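Local structure of putative polysaccharide binding proteins (DUF1812) (Bacteroides thetaiotaomicron VPI-5482, 3GF8) at residues A[76-81]-A[128-133]. The protein is of uncertain function but, as a FimB/Mfa2-family lipoprotein of the outer membrane, probably serves in the assembly or anchoring of fimbriae. Residues are numbered along the deposited sequence; the frame is centred on the assembly and turned at random.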
loop_
_atom_site.group_PDB
_atom_site.type_symbol
_atom_site.label_atom_id
_atom_site.label_comp_id
_atom_site.label_asym_id
_atom_site.label_seq_id
_atom_site.Cartn_x
_atom_site.Cartn_y
_atom_site.Cartn_z
ATOM N N GLN A 76 -23.973 13.475 15.850
ATOM C CA GLN A 76 -23.122 12.296 15.754
ATOM C C GLN A 76 -22.815 11.936 14.297
ATOM O O GLN A 76 -23.692 11.986 13.435
ATOM C CB GLN A 76 -23.790 11.134 16.469
ATOM C CG GLN A 76 -23.780 11.346 17.975
ATOM C CD GLN A 76 -24.506 10.260 18.715
ATOM O OE1 GLN A 76 -23.879 9.359 19.283
ATOM N NE2 GLN A 76 -25.844 10.325 18.713
ATOM N N TYR A 77 -21.568 11.553 14.046
ATOM C CA TYR A 77 -21.062 11.354 12.694
ATOM C C TYR A 77 -20.085 10.183 12.665
ATOM O O TYR A 77 -19.575 9.777 13.699
ATOM C CB TYR A 77 -20.312 12.609 12.230
ATOM C CG TYR A 77 -21.126 13.861 12.346
ATOM C CD1 TYR A 77 -22.030 14.231 11.351
ATOM C CD2 TYR A 77 -21.017 14.670 13.464
ATOM C CE1 TYR A 77 -22.791 15.392 11.476
ATOM C CE2 TYR A 77 -21.742 15.819 13.586
ATOM C CZ TYR A 77 -22.639 16.173 12.612
ATOM O OH TYR A 77 -23.351 17.325 12.768
ATOM N N GLN A 78 -19.832 9.656 11.476
ATOM C CA GLN A 78 -18.634 8.863 11.250
ATOM C C GLN A 78 -17.725 9.574 10.276
ATOM O O GLN A 78 -18.202 10.168 9.317
ATOM C CB GLN A 78 -18.976 7.497 10.739
ATOM C CG GLN A 78 -19.802 6.720 11.715
ATOM C CD GLN A 78 -20.023 5.309 11.272
ATOM O OE1 GLN A 78 -20.686 5.059 10.272
ATOM N NE2 GLN A 78 -19.477 4.364 12.031
ATOM N N PHE A 79 -16.423 9.574 10.568
ATOM C CA PHE A 79 -15.429 10.134 9.667
ATOM C C PHE A 79 -14.520 9.015 9.227
ATOM O O PHE A 79 -14.253 8.064 9.984
ATOM C CB PHE A 79 -14.488 11.178 10.317
ATOM C CG PHE A 79 -15.145 12.444 10.875
ATOM C CD1 PHE A 79 -16.483 12.753 10.688
ATOM C CD2 PHE A 79 -14.342 13.359 11.583
ATOM C CE1 PHE A 79 -17.025 13.932 11.243
ATOM C CE2 PHE A 79 -14.852 14.513 12.125
ATOM C CZ PHE A 79 -16.209 14.820 11.949
HETATM N N MSE A 80 -14.021 9.157 8.003
HETATM C CA MSE A 80 -12.916 8.360 7.512
HETATM C C MSE A 80 -12.186 9.224 6.499
HETATM O O MSE A 80 -12.626 10.325 6.223
HETATM C CB MSE A 80 -13.374 6.977 6.965
HETATM C CG MSE A 80 -14.393 6.947 5.852
HETATM SE SE MSE A 80 -13.643 7.281 4.133
HETATM C CE MSE A 80 -12.361 5.796 3.951
ATOM N N ALA A 81 -11.047 8.760 5.988
ATOM C CA ALA A 81 -10.341 9.540 4.999
ATOM C C ALA A 81 -9.572 8.677 4.005
ATOM O O ALA A 81 -9.328 7.509 4.258
ATOM C CB ALA A 81 -9.414 10.529 5.662
ATOM N N VAL A 128 -12.192 4.485 10.031
ATOM C CA VAL A 128 -13.498 5.054 10.387
ATOM C C VAL A 128 -13.556 5.336 11.891
ATOM O O VAL A 128 -13.181 4.487 12.675
ATOM C CB VAL A 128 -14.659 4.090 10.029
ATOM C CG1 VAL A 128 -16.012 4.614 10.560
ATOM C CG2 VAL A 128 -14.722 3.855 8.565
ATOM N N ILE A 129 -14.003 6.526 12.281
ATOM C CA ILE A 129 -14.208 6.855 13.690
ATOM C C ILE A 129 -15.632 7.375 13.938
ATOM O O ILE A 129 -16.271 7.970 13.049
ATOM C CB ILE A 129 -13.182 7.895 14.163
ATOM C CG1 ILE A 129 -13.270 9.170 13.310
ATOM C CG2 ILE A 129 -11.752 7.317 14.096
ATOM C CD1 ILE A 129 -12.595 10.373 13.949
ATOM N N ASN A 130 -16.143 7.141 15.142
ATOM C CA ASN A 130 -17.426 7.717 15.547
ATOM C C ASN A 130 -17.158 9.025 16.211
ATOM O O ASN A 130 -16.284 9.110 17.023
ATOM C CB ASN A 130 -18.155 6.789 16.503
ATOM C CG ASN A 130 -18.543 5.504 15.835
ATOM O OD1 ASN A 130 -19.308 5.511 14.868
ATOM N ND2 ASN A 130 -17.990 4.384 16.316
ATOM N N VAL A 131 -17.884 10.058 15.832
ATOM C CA VAL A 131 -17.644 11.411 16.337
ATOM C C VAL A 131 -18.941 11.937 16.955
ATOM O O VAL A 131 -20.002 11.917 16.321
ATOM C CB VAL A 131 -17.176 12.346 15.219
ATOM C CG1 VAL A 131 -17.056 13.770 15.736
ATOM C CG2 VAL A 131 -15.852 11.851 14.674
ATOM N N ASN A 132 -18.861 12.367 18.212
ATOM C CA ASN A 132 -20.013 12.942 18.895
ATOM C C ASN A 132 -19.605 14.347 19.250
ATOM O O ASN A 132 -18.704 14.519 20.044
ATOM C CB ASN A 132 -20.359 12.129 20.141
ATOM C CG ASN A 132 -21.562 12.689 20.911
ATOM O OD1 ASN A 132 -22.030 13.809 20.664
ATOM N ND2 ASN A 132 -22.064 11.897 21.858
ATOM N N PHE A 133 -20.244 15.336 18.626
ATOM C CA PHE A 133 -19.913 16.743 18.806
ATOM C C PHE A 133 -21.163 17.461 19.323
ATOM O O PHE A 133 -22.166 17.558 18.609
ATOM C CB PHE A 133 -19.484 17.331 17.459
ATOM C CG PHE A 133 -19.115 18.800 17.487
ATOM C CD1 PHE A 133 -18.043 19.253 18.252
ATOM C CD2 PHE A 133 -19.799 19.717 16.687
ATOM C CE1 PHE A 133 -17.677 20.598 18.268
ATOM C CE2 PHE A 133 -19.437 21.064 16.693
ATOM C CZ PHE A 133 -18.361 21.501 17.492
#
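Tyr77 and Val131 exchange two backbone hydrogen bonds, Val131 N to Tyr77 O at 2.7 Å and Tyr77 N to Val131 O at 2.8 Å, and Phe79 and Ile129 make the same exchange, two residues further along 76-81 and two back along 128-133. These two hydrogen-bonded pairs illustrate how antiparallel neighbours lock their register, here in a β-sheet domain consistent with the transthyretin-like fold of the fimbrillin superfamily. At the non-hydrogen-bonded pair between them, Gln78 and Asn130 lie side by side with amide planes almost parallel, and Gln78 NE2 donates to Asn130 OD1 at 3.1 Å. That bond is bent, 138° at the hydrogen, and its donor is tilted out of the carbonyl plane of Asn130. Shortening Gln78 to an alanine would probably leave Asn130 OD1 without this donor and the Asn130 amide freer to turn, and remove the amide that packs on Val128 CG1. On the same face, Gln76 CG rests against the Asn132 amide. The opposite face carries Tyr77, Phe79, Ile129 and Val131: Phe79 reaches Leu16 and Val18 of strand 16-21, and Ile129 CG1, set between its backbone N and carbonyl carbon (chi1 58°), packs on Phe79 CB at 3.8 Å. Beside it, Val131 CG2 makes a CH-pi contact 3.7 Å from the Phe79 ring centroid, only 10° off the normal.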